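Local coordinates for uncharacterized protein (Vibrio parahaemolyticus M0605, PDB 3X0T), which is the PirA subunit of a plasmid-borne toxin from a marine pathogen, a jelly-roll protein that probably acts in a pore-forming toxin system, at residues D27-H30 with P35-G38; G64-A69 with H91-V96; I53-G58 with Q83-A88; W15-E18 with V23-V26; K70-V73 with T79-L82. All blocks are in the same frame, centred on the assembly; numbering follows the deposited sequence. Where two conformers were deposited one is given.

Interaction 1 (D27-H30 with P35-G38); sequences DSKH and PEVG. With NO3 (nitrate ion), chain C.
K29 on strand 22-30 and G38 in the following loop mark the nearest approach of the two backbones, their CA atoms 7.4 Å apart, wider than in directly paired strands. The loop residues 35-38 nevertheless run extended, and the gap is bridged by one long side chain. K29 leaves its strand toward the loop with CG anti to the backbone N, then bends at chi3 (75°), which brings NZ to two oxygens. NZ forms a salt bridge with E36, 2.9 Å from OE1, which it meets on the anti side and 23° out of the carboxylate plane. The same NZ donates to the carbonyl of V37, 2.8 Å from its O. The glutamate chain, extended beyond CG, crosses the lysine at about a right angle, while the CE of K29 lies 3.6 Å from OE1 of E36. The ammonium is thus gripped by a charged side chain and by a backbone oxygen. Beyond it, a nitrate probably taken from the crystallisation liquor, its exact placement doubtful, accepts a bond from V37, N to O2 3.1 Å. Strand 91-98 joins both parties: K29 shares backbone hydrogen bonds with Q92, whose NE2 also donates to the carbonyl O of E36. E36 bonds through its backbone to F89, and D27 forms a salt bridge with R39, the residue after G38 in the same loop.

Interaction 2 (G64-A69 with H91-V96); sequences GGWKVA and HQRIVV
Stacking of R93 on W66 dominates: the guanidinium lies flat on the indole, centres 3.6 Å apart and planes at 6°. CZ sits over the five-membered ring in a cation-pi contact, and NE of R93 comes to 3.4 Å from CE2 of W66. The aliphatic part adds a CH-pi contact, with CG of R93 3.8 Å from the centroid of the six-membered ring. The chain, extended from CG to NE, therefore runs along the indole from its benzene end to its pyrrole end. On the opposite face of the guanidinium lies CG1 of V95, so that the group is sandwiched. In this jelly roll, 91-98 is an inner strand of an antiparallel sheet and W66 lies next to K67 of the edge strand 67-74; the tryptophan reaches across strand 51-58 between them. Van der Waals contacts finish the approach: at the ring edge CZ3 of W66 is 3.7 Å from CA of Q92, and CH2 of W66 is 4.0 Å from CB of H91. Polar bonds fix the surroundings. R93 forms a salt bridge through NH1 to E25 and a hydrogen bond through NH2 to Q56, H91 bonds to H30 through their ND1 atoms, and NZ of K67 folds back to O of G65, 3.0 Å away.

Interaction 3 (I53-G58 with Q83-A88); sequences IQYQWG and QRPDNA
Y55 presents one ring face to P85, whose CD sits over the middle of it, 3.4 Å from the ring centroid and 8° off the normal. This is a CH-pi contact, and CD comes to 3.5 Å from CE1 of Y55. The neighbouring CG of the proline is drawn toward the same rim, 3.8 Å from CD1 of Y55. R84 meets the other side of the ring, toward the hydroxyl: its CA is 3.9 Å from CE2 of Y55 and its CB 4.0 Å from the OH. The two long side chains lie side by side and point the same way. Y55 reaches the loop because its CG stands anti to the backbone N (chi1 -154°), on a bond that already points toward residues 83-88. Its hydroxyl is hydrogen-bonded to OE1 of Q92 on the neighbouring strand 91-98, which fixes the far end of the ring, while NH1 of R84, in the conformer given, is bonded to the carbonyl O of G38. On the other side of strand 51-58, NE2 of Q56 donates to OE1 of Q54, 2.9 Å away and in both amide planes. The contact closes one end of the sandwich, where the loop leading from one sheet to the other passes over strand 51-58. Proline CD is bonded to the amide nitrogen, so its C-H groups are somewhat polarised and well suited to an electron-rich ring; a buried aromatic is thus covered by loop carbon while the polar ends of Y55 and R84 find partners beyond.

Interaction 4 (W15-E18 with V23-V26); sequences WTVE and VTEV
W15 lays its indole face against V26, whose CG1 stands 3.5 Å from the centroid of the five-membered ring and 6° off the normal, a CH-pi contact. Over the six-membered part of the same face is the carbonyl O of E25, 3.8 Å from CH2 of W15. T24 adds its methyl, with CG2 3.8 Å from CE3 of W15. With CG2 anti to the backbone N and OG1 beside it (chi1 -62°), T24 splits its two branches between tryptophan and backbone. OG1 donates to O of T16, 2.8 Å away, in the carbonyl plane and on a lone pair. It also accepts from a water, 2.9 Å from OG1, which in turn takes the N-H of E18. The hydroxyl is thereby fixed as donor and acceptor at once, with OG1 of T24 3.8 Å from CG1 of V17. Farther out, the OH of Y110 is hydrogen-bonded to both NE1 of W15 and O of V26, so one hydroxyl ties the indole to the backbone of V26, and H13 stacks on W15. The strands run antiparallel (156°), 6.8 Å apart at closest approach, but belong to different sheets: 15-17 pairs with strand 104-110 and 23-26 with strand 91-98, so the contact joins two edge strands along one margin of the jelly roll.

Interaction 5 (K70-V73 with T79-L82); sequences KSHV and TYHL
An offset aromatic stack, H72 on Y80, joins the edge strands 67-74 and 79-82, which belong to opposite sheets of the jelly-roll sandwich and are linked by a short loop. The rings are almost exactly parallel, planes at 1° and centroids 3.6 Å apart, so each presents a face to the other. The imidazole is shifted so that its CG lies 3.3 Å from CZ of Y80 while NE2 is 3.3 Å from CE1. CB of H72 follows at 3.5 Å from CE2 of Y80. Both side chains start on bonds that point across the gap, and both hold CG anti to the backbone N (chi1 -173° for H72, 174° for Y80); this shared setting brings two flat groups alongside each other although the backbones stay well apart, CA of H72 and CA of L82 being 8.2 Å from one another. Nearer the interior, CD1 of L82 touches K70 at CB, 4.1 Å away, and lies equally near its CD. The lysine chain is extended beyond CG and leads its NZ to a hydrogen bond with the carbonyl O of Q83, so its stem serves as apolar surface and its tip as a donor. Strand 51-58 pairs with 70-73 and strand 41-45 with 79-82, holding the two backbones from which these side chains reach. Dispersion and ring overlap therefore carry the contact, and any positive charge on the imidazole would probably strengthen its attraction to the electron-rich phenol.

Overall arrangement
Interactions 4 and 5 lie on the two margins of the sandwich, about 15 Å apart between centres, and each joins an edge strand of one sheet to an edge strand of the other, by tryptophan with threonine and valine in one and by stacked rings in the other. Interactions 1, 2 and 3 gather at one end, their centres 7 to 10 Å apart. Interaction 3 is the most deeply buried and relies on apolar contact with a ring; interaction 1, nearer solvent, uses charge; interaction 2 combines charge with an aromatic face. Strand 22-30 serves both interactions 1 and 4, strand 67-74 both 2 and 5. I94 meets L82 between interactions 2 and 5.

Interaction 1 (D27-H30 with P35-G38)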
# COMPACT_ATOMS: atom_id res chain seq x y z
N ASP A 27 1.08 -3.22 3.74
CA ASP A 27 0.12 -3.03 4.79
C ASP A 27 -0.93 -4.11 4.62
O ASP A 27 -1.12 -4.58 3.48
CB ASP A 27 -0.56 -1.67 4.77
CG ASP A 27 -1.15 -1.17 6.07
OD1 ASP A 27 -1.09 -1.93 7.05
OD2 ASP A 27 -1.69 -0.05 6.08
N SER A 28 -1.63 -4.47 5.68
CA SER A 28 -2.69 -5.44 5.61
C SER A 28 -3.61 -5.34 6.78
O SER A 28 -3.16 -4.97 7.89
CB SER A 28 -2.25 -6.82 5.37
OG SER A 28 -1.72 -7.26 6.56
N LYS A 29 -4.85 -5.68 6.59
CA LYS A 29 -5.82 -5.63 7.64
C LYS A 29 -6.88 -6.66 7.43
O LYS A 29 -7.53 -6.69 6.32
CB LYS A 29 -6.46 -4.25 7.82
CG LYS A 29 -7.52 -4.24 8.93
CD LYS A 29 -7.83 -3.03 9.69
CE LYS A 29 -8.65 -2.10 8.84
NZ LYS A 29 -8.95 -0.78 9.51
N HIS A 30 -7.17 -7.47 8.46
CA HIS A 30 -8.19 -8.49 8.39
C HIS A 30 -9.16 -8.23 9.50
O HIS A 30 -8.77 -8.21 10.68
CB HIS A 30 -7.54 -9.87 8.56
CG HIS A 30 -6.48 -10.12 7.57
ND1 HIS A 30 -6.73 -10.42 6.26
CD2 HIS A 30 -5.12 -10.00 7.69
CE1 HIS A 30 -5.55 -10.49 5.64
NE2 HIS A 30 -4.56 -10.23 6.47
N PRO A 35 -16.59 -5.38 9.04
CA PRO A 35 -15.64 -4.75 8.12
C PRO A 35 -15.25 -3.38 8.54
O PRO A 35 -16.02 -2.67 9.22
CB PRO A 35 -16.37 -4.79 6.79
CG PRO A 35 -17.78 -4.72 7.17
CD PRO A 35 -17.94 -5.56 8.43
N GLU A 36 -14.11 -2.89 8.06
CA GLU A 36 -13.59 -1.57 8.44
C GLU A 36 -12.99 -0.88 7.23
O GLU A 36 -12.44 -1.54 6.32
CB GLU A 36 -12.49 -1.68 9.49
CG GLU A 36 -12.91 -2.22 10.79
CD GLU A 36 -11.83 -2.16 11.91
OE1 GLU A 36 -10.72 -1.48 11.67
OE2 GLU A 36 -11.99 -2.85 12.95
N VAL A 37 -13.05 0.43 7.21
CA VAL A 37 -12.26 1.27 6.30
C VAL A 37 -10.78 1.06 6.61
O VAL A 37 -10.45 0.81 7.76
CB VAL A 37 -12.79 2.71 6.48
CG1 VAL A 37 -12.00 3.68 5.64
CG2 VAL A 37 -14.27 2.77 6.13
N GLY A 38 -9.92 1.19 5.63
CA GLY A 38 -8.50 0.97 5.76
C GLY A 38 -7.66 2.16 6.13
O GLY A 38 -8.07 3.00 6.92
N NO3 C . -14.06 1.61 10.08
O1 NO3 C . -14.61 2.45 11.08
O2 NO3 C . -15.01 1.78 9.14
O3 NO3 C . -12.91 0.87 10.29

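Interaction 2 (G64-A69 with H91-V96)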
# COMPACT_ATOMS: atom_id res chain seq x y z
N GLY A 64 -12.66 -16.10 -4.04
CA GLY A 64 -12.23 -15.49 -5.30
C GLY A 64 -10.95 -14.69 -5.25
O GLY A 64 -10.57 -14.12 -6.26
N GLY A 65 -10.26 -14.71 -4.12
CA GLY A 65 -8.92 -14.12 -4.02
C GLY A 65 -8.97 -12.59 -3.94
O GLY A 65 -10.02 -11.99 -3.72
N TRP A 66 -7.80 -12.00 -4.06
CA TRP A 66 -7.68 -10.53 -3.92
C TRP A 66 -8.25 -9.83 -5.16
O TRP A 66 -8.08 -10.32 -6.29
CB TRP A 66 -6.22 -10.12 -3.79
CG TRP A 66 -5.64 -10.50 -2.46
CD1 TRP A 66 -4.70 -11.50 -2.22
CD2 TRP A 66 -5.90 -9.90 -1.20
NE1 TRP A 66 -4.40 -11.51 -0.87
CE2 TRP A 66 -5.13 -10.56 -0.22
CE3 TRP A 66 -6.75 -8.83 -0.81
CZ2 TRP A 66 -5.17 -10.18 1.13
CZ3 TRP A 66 -6.81 -8.49 0.54
CH2 TRP A 66 -6.00 -9.15 1.51
N LYS A 67 -8.85 -8.67 -4.94
CA LYS A 67 -9.36 -7.82 -6.02
C LYS A 67 -8.71 -6.47 -5.93
O LYS A 67 -8.34 -6.03 -4.84
CB LYS A 67 -10.89 -7.64 -5.89
CG LYS A 67 -11.69 -8.90 -6.02
CD LYS A 67 -12.07 -9.43 -4.58
CE LYS A 67 -13.08 -10.60 -4.59
NZ LYS A 67 -12.57 -11.83 -5.22
N VAL A 68 -8.53 -5.77 -7.05
CA VAL A 68 -7.91 -4.50 -7.11
C VAL A 68 -8.94 -3.35 -7.00
O VAL A 68 -9.82 -3.25 -7.84
CB VAL A 68 -7.04 -4.34 -8.38
CG1 VAL A 68 -6.39 -2.94 -8.40
CG2 VAL A 68 -6.07 -5.47 -8.53
N ALA A 69 -8.81 -2.54 -5.95
CA ALA A 69 -9.64 -1.33 -5.81
C ALA A 69 -8.95 -0.12 -6.40
O ALA A 69 -9.67 0.77 -6.90
CB ALA A 69 -9.97 -1.06 -4.34
N HIS A 91 -11.23 -7.88 4.33
CA HIS A 91 -9.81 -8.09 4.09
C HIS A 91 -9.31 -7.01 3.19
O HIS A 91 -9.98 -6.71 2.18
CB HIS A 91 -9.50 -9.47 3.50
CG HIS A 91 -9.98 -10.59 4.36
ND1 HIS A 91 -9.30 -11.01 5.49
CD2 HIS A 91 -11.18 -11.26 4.34
CE1 HIS A 91 -10.04 -11.91 6.10
NE2 HIS A 91 -11.19 -12.06 5.45
N GLN A 92 -8.13 -6.47 3.45
CA GLN A 92 -7.54 -5.46 2.57
C GLN A 92 -6.04 -5.48 2.75
O GLN A 92 -5.52 -5.87 3.80
CB GLN A 92 -8.19 -4.09 2.78
CG GLN A 92 -7.98 -3.53 4.22
CD GLN A 92 -8.97 -2.49 4.49
OE1 GLN A 92 -8.96 -1.40 3.83
NE2 GLN A 92 -9.88 -2.68 5.41
N ARG A 93 -5.35 -5.01 1.71
CA ARG A 93 -3.90 -4.90 1.79
C ARG A 93 -3.42 -3.87 0.79
O ARG A 93 -4.16 -3.53 -0.16
CB ARG A 93 -3.22 -6.26 1.54
CG ARG A 93 -3.35 -6.83 0.13
CD ARG A 93 -2.52 -8.04 -0.05
NE ARG A 93 -2.64 -8.54 -1.41
CZ ARG A 93 -1.84 -9.48 -1.92
NH1 ARG A 93 -0.95 -10.07 -1.16
NH2 ARG A 93 -1.94 -9.73 -3.23
N ILE A 94 -2.21 -3.43 0.95
CA ILE A 94 -1.51 -2.61 -0.01
C ILE A 94 -0.30 -3.39 -0.45
O ILE A 94 0.48 -3.86 0.41
CB ILE A 94 -1.13 -1.21 0.57
CG1 ILE A 94 -2.38 -0.44 1.00
CG2 ILE A 94 -0.33 -0.44 -0.44
CD1 ILE A 94 -2.11 0.83 1.73
N VAL A 95 -0.11 -3.52 -1.75
CA VAL A 95 1.07 -4.18 -2.29
C VAL A 95 1.83 -3.21 -3.20
O VAL A 95 1.24 -2.32 -3.80
CB VAL A 95 0.72 -5.48 -3.06
CG1 VAL A 95 0.17 -6.54 -2.14
CG2 VAL A 95 -0.19 -5.23 -4.23
N VAL A 96 3.11 -3.45 -3.30
CA VAL A 96 3.96 -2.80 -4.28
C VAL A 96 4.47 -3.88 -5.21
O VAL A 96 4.93 -4.95 -4.75
CB VAL A 96 5.13 -2.01 -3.60
CG1 VAL A 96 5.93 -1.27 -4.66
CG2 VAL A 96 4.58 -1.02 -2.59

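Interaction 3 (I53-G58 with Q83-A88)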
# COMPACT_ATOMS: atom_id res chain seq x y z
N ILE A 53 1.81 0.58 -7.16
CA ILE A 53 1.20 0.37 -5.87
C ILE A 53 -0.27 0.07 -6.07
O ILE A 53 -0.94 0.72 -6.89
CB ILE A 53 1.45 1.55 -4.92
CG1 ILE A 53 1.04 1.18 -3.49
CG2 ILE A 53 0.83 2.86 -5.40
CD1 ILE A 53 1.51 2.18 -2.45
N GLN A 54 -0.77 -0.92 -5.34
CA GLN A 54 -2.21 -1.26 -5.44
C GLN A 54 -2.84 -1.38 -4.07
O GLN A 54 -2.23 -1.89 -3.12
CB GLN A 54 -2.48 -2.60 -6.18
CG GLN A 54 -1.91 -2.58 -7.60
CD GLN A 54 -2.40 -3.69 -8.41
OE1 GLN A 54 -2.62 -4.84 -7.96
NE2 GLN A 54 -2.60 -3.36 -9.71
N TYR A 55 -4.08 -0.92 -3.99
CA TYR A 55 -4.95 -1.15 -2.84
C TYR A 55 -5.86 -2.31 -3.22
O TYR A 55 -6.57 -2.19 -4.20
CB TYR A 55 -5.75 0.12 -2.51
CG TYR A 55 -6.18 0.19 -1.09
CD1 TYR A 55 -7.16 -0.69 -0.57
CD2 TYR A 55 -5.56 1.07 -0.20
CE1 TYR A 55 -7.48 -0.67 0.78
CE2 TYR A 55 -5.87 1.08 1.14
CZ TYR A 55 -6.83 0.20 1.63
OH TYR A 55 -7.11 0.23 2.98
N GLN A 56 -5.81 -3.40 -2.45
CA GLN A 56 -6.56 -4.61 -2.78
C GLN A 56 -7.51 -4.98 -1.65
O GLN A 56 -7.27 -4.58 -0.49
CB GLN A 56 -5.61 -5.76 -3.04
CG GLN A 56 -4.72 -5.51 -4.25
CD GLN A 56 -3.87 -6.70 -4.62
OE1 GLN A 56 -3.84 -7.72 -3.90
NE2 GLN A 56 -3.16 -6.60 -5.74
N TRP A 57 -8.56 -5.73 -1.98
CA TRP A 57 -9.54 -6.15 -1.00
C TRP A 57 -9.94 -7.58 -1.22
O TRP A 57 -9.77 -8.12 -2.33
CB TRP A 57 -10.75 -5.19 -0.96
CG TRP A 57 -11.63 -5.32 -2.17
CD1 TRP A 57 -11.46 -4.70 -3.41
CD2 TRP A 57 -12.80 -6.13 -2.30
NE1 TRP A 57 -12.47 -5.07 -4.25
CE2 TRP A 57 -13.28 -5.97 -3.62
CE3 TRP A 57 -13.48 -7.02 -1.45
CZ2 TRP A 57 -14.40 -6.70 -4.09
CZ3 TRP A 57 -14.56 -7.74 -1.93
CH2 TRP A 57 -15.02 -7.56 -3.23
N GLY A 58 -10.51 -8.19 -0.19
CA GLY A 58 -11.01 -9.57 -0.31
C GLY A 58 -12.36 -9.67 0.42
O GLY A 58 -12.64 -8.95 1.40
N GLN A 83 -4.73 7.18 -1.39
CA GLN A 83 -5.82 7.35 -0.41
C GLN A 83 -6.64 6.05 -0.34
O GLN A 83 -7.02 5.50 -1.37
CB GLN A 83 -6.68 8.54 -0.93
CG GLN A 83 -7.88 8.84 -0.03
CD GLN A 83 -7.49 9.41 1.37
OE1 GLN A 83 -6.40 9.93 1.59
NE2 GLN A 83 -8.45 9.30 2.27
N ARG A 84 -6.98 5.65 0.87
CA ARG A 84 -7.76 4.44 1.01
C ARG A 84 -9.12 4.60 0.35
O ARG A 84 -9.67 5.70 0.31
CB ARG A 84 -7.98 4.15 2.47
CG ARG A 84 -8.85 5.19 3.13
CD ARG A 84 -8.96 4.90 4.59
NE ARG A 84 -9.80 5.92 5.25
CZ ARG A 84 -9.80 6.18 6.56
NH1 ARG A 84 -8.99 5.53 7.33
NH2 ARG A 84 -10.64 7.09 7.10
N PRO A 85 -9.76 3.53 -0.17
CA PRO A 85 -11.16 3.62 -0.59
C PRO A 85 -12.03 4.11 0.54
O PRO A 85 -11.79 3.84 1.71
CB PRO A 85 -11.49 2.18 -0.99
CG PRO A 85 -10.15 1.57 -1.35
CD PRO A 85 -9.21 2.16 -0.32
N ASP A 86 -13.14 4.77 0.23
CA ASP A 86 -14.03 5.22 1.31
C ASP A 86 -14.88 4.08 1.88
O ASP A 86 -15.40 4.24 3.02
CB ASP A 86 -15.06 6.24 0.71
CG ASP A 86 -14.51 7.55 0.30
OD1 ASP A 86 -13.44 7.98 0.82
OD2 ASP A 86 -15.19 8.23 -0.52
N ASN A 87 -14.94 2.91 1.26
CA ASN A 87 -15.80 1.81 1.72
C ASN A 87 -14.94 0.84 2.61
O ASN A 87 -13.71 0.83 2.59
CB ASN A 87 -16.56 1.10 0.57
CG ASN A 87 -15.62 0.62 -0.57
OD1 ASN A 87 -14.88 1.44 -1.19
ND2 ASN A 87 -15.83 -0.67 -0.93
N ALA A 88 -15.67 0.00 3.37
CA ALA A 88 -15.14 -0.88 4.39
C ALA A 88 -15.00 -2.30 3.84
O ALA A 88 -15.83 -2.74 3.00
CB ALA A 88 -16.10 -0.87 5.59

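Interaction 4 (W15-E18 with V23-V26)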
# COMPACT_ATOMS: atom_id res chain seq x y z
N TRP A 15 11.13 -0.85 2.23
CA TRP A 15 10.81 -2.13 1.61
C TRP A 15 11.62 -2.34 0.37
O TRP A 15 12.05 -1.39 -0.32
CB TRP A 15 9.32 -2.20 1.21
CG TRP A 15 8.40 -2.01 2.41
CD1 TRP A 15 7.74 -0.84 2.73
CD2 TRP A 15 7.98 -3.02 3.34
NE1 TRP A 15 6.93 -1.10 3.81
CE2 TRP A 15 7.04 -2.41 4.19
CE3 TRP A 15 8.31 -4.37 3.50
CZ2 TRP A 15 6.45 -3.15 5.26
CZ3 TRP A 15 7.72 -5.09 4.52
CH2 TRP A 15 6.80 -4.44 5.37
N THR A 16 11.83 -3.61 0.06
CA THR A 16 12.42 -4.04 -1.22
C THR A 16 11.38 -4.80 -1.99
O THR A 16 10.47 -5.42 -1.42
CB THR A 16 13.65 -4.90 -0.98
OG1 THR A 16 13.33 -6.10 -0.29
CG2 THR A 16 14.66 -4.17 -0.18
N VAL A 17 11.50 -4.71 -3.32
CA VAL A 17 10.51 -5.38 -4.21
C VAL A 17 11.28 -6.08 -5.32
O VAL A 17 11.96 -5.42 -6.12
CB VAL A 17 9.46 -4.38 -4.80
CG1 VAL A 17 8.27 -5.18 -5.38
CG2 VAL A 17 8.96 -3.38 -3.77
N GLU A 18 11.19 -7.41 -5.38
CA GLU A 18 12.02 -8.12 -6.36
C GLU A 18 11.59 -7.81 -7.79
O GLU A 18 10.41 -7.56 -8.12
CB GLU A 18 12.03 -9.61 -5.97
CG GLU A 18 12.56 -9.94 -4.57
CD GLU A 18 13.94 -9.34 -4.27
OE1 GLU A 18 14.21 -8.82 -3.15
OE2 GLU A 18 14.82 -9.42 -5.17
N VAL A 23 6.18 -9.00 -5.69
CA VAL A 23 5.07 -8.35 -4.99
C VAL A 23 5.45 -8.25 -3.55
O VAL A 23 5.81 -9.28 -2.94
CB VAL A 23 3.75 -9.18 -5.17
CG1 VAL A 23 2.63 -8.49 -4.38
CG2 VAL A 23 3.39 -9.34 -6.63
N THR A 24 5.43 -7.10 -2.95
CA THR A 24 5.72 -6.93 -1.54
C THR A 24 4.49 -6.34 -0.87
O THR A 24 3.99 -5.31 -1.27
CB THR A 24 6.94 -6.00 -1.31
OG1 THR A 24 8.02 -6.66 -1.93
CG2 THR A 24 7.19 -5.80 0.20
N GLU A 25 4.01 -7.02 0.19
CA GLU A 25 2.89 -6.51 1.02
C GLU A 25 3.40 -5.48 1.97
O GLU A 25 4.29 -5.76 2.78
CB GLU A 25 2.24 -7.55 1.92
CG GLU A 25 1.54 -8.54 1.12
CD GLU A 25 0.79 -9.52 2.00
OE1 GLU A 25 1.36 -10.03 3.01
OE2 GLU A 25 -0.24 -9.89 1.61
N VAL A 26 2.87 -4.26 1.92
CA VAL A 26 3.35 -3.18 2.79
C VAL A 26 2.35 -2.76 3.85
O VAL A 26 2.70 -2.06 4.78
CB VAL A 26 3.86 -1.97 1.99
CG1 VAL A 26 4.98 -2.42 1.03
CG2 VAL A 26 2.73 -1.28 1.23
O HOH W 1 9.23 -8.59 -3.68

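Interaction 5 (K70-V73 with T79-L82)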
# COMPACT_ATOMS: atom_id res chain seq x y z
N LYS A 70 -7.63 0.02 -6.29
CA LYS A 70 -6.88 1.17 -6.79
C LYS A 70 -5.53 0.70 -7.25
O LYS A 70 -4.96 -0.23 -6.66
CB LYS A 70 -6.71 2.25 -5.74
CG LYS A 70 -7.99 2.92 -5.24
CD LYS A 70 -7.73 4.20 -4.43
CE LYS A 70 -8.98 4.97 -4.09
NZ LYS A 70 -8.53 6.28 -3.50
N SER A 71 -4.99 1.35 -8.28
CA SER A 71 -3.67 1.04 -8.77
C SER A 71 -2.98 2.29 -9.31
O SER A 71 -3.69 3.11 -9.93
CB SER A 71 -3.76 -0.02 -9.86
OG SER A 71 -2.50 -0.52 -10.27
N HIS A 72 -1.70 2.48 -9.14
CA HIS A 72 -1.02 3.65 -9.67
C HIS A 72 0.46 3.30 -9.85
O HIS A 72 1.05 2.58 -9.06
CB HIS A 72 -1.15 4.81 -8.67
CG HIS A 72 -0.63 6.08 -9.20
ND1 HIS A 72 -1.39 6.94 -9.97
CD2 HIS A 72 0.59 6.65 -9.08
CE1 HIS A 72 -0.63 7.97 -10.33
NE2 HIS A 72 0.55 7.84 -9.77
N VAL A 73 1.08 3.89 -10.90
CA VAL A 73 2.50 3.67 -11.20
C VAL A 73 3.29 4.83 -10.68
O VAL A 73 2.96 6.01 -10.96
CB VAL A 73 2.76 3.44 -12.67
CG1 VAL A 73 4.25 3.31 -12.95
CG2 VAL A 73 1.99 2.26 -13.18
N THR A 79 7.18 10.60 -5.03
CA THR A 79 6.35 10.23 -3.91
C THR A 79 4.90 10.38 -4.32
O THR A 79 4.51 11.35 -4.97
CB THR A 79 6.62 11.07 -2.68
OG1 THR A 79 8.01 10.90 -2.32
CG2 THR A 79 5.77 10.75 -1.60
N TYR A 80 4.06 9.41 -3.98
CA TYR A 80 2.68 9.38 -4.38
C TYR A 80 1.73 9.04 -3.22
O TYR A 80 2.08 8.18 -2.43
CB TYR A 80 2.47 8.32 -5.44
CG TYR A 80 1.07 8.12 -5.83
CD1 TYR A 80 0.42 9.08 -6.62
CD2 TYR A 80 0.32 7.01 -5.37
CE1 TYR A 80 -0.90 8.91 -6.99
CE2 TYR A 80 -1.00 6.83 -5.78
CZ TYR A 80 -1.60 7.82 -6.58
OH TYR A 80 -2.93 7.61 -6.95
N HIS A 81 0.60 9.74 -3.11
CA HIS A 81 -0.38 9.48 -2.02
C HIS A 81 -1.46 8.56 -2.48
O HIS A 81 -2.18 8.82 -3.45
CB HIS A 81 -1.02 10.81 -1.62
CG HIS A 81 -2.07 10.58 -0.58
ND1 HIS A 81 -1.76 10.27 0.74
CD2 HIS A 81 -3.41 10.55 -0.63
CE1 HIS A 81 -2.87 10.07 1.46
NE2 HIS A 81 -3.88 10.24 0.65
N LEU A 82 -1.51 7.35 -1.86
CA LEU A 82 -2.58 6.40 -2.11
C LEU A 82 -3.61 6.55 -1.02
O LEU A 82 -3.42 6.14 0.14
CB LEU A 82 -1.98 4.98 -2.07
CG LEU A 82 -2.98 3.84 -2.26
CD1 LEU A 82 -3.72 3.97 -3.56
CD2 LEU A 82 -2.31 2.50 -2.12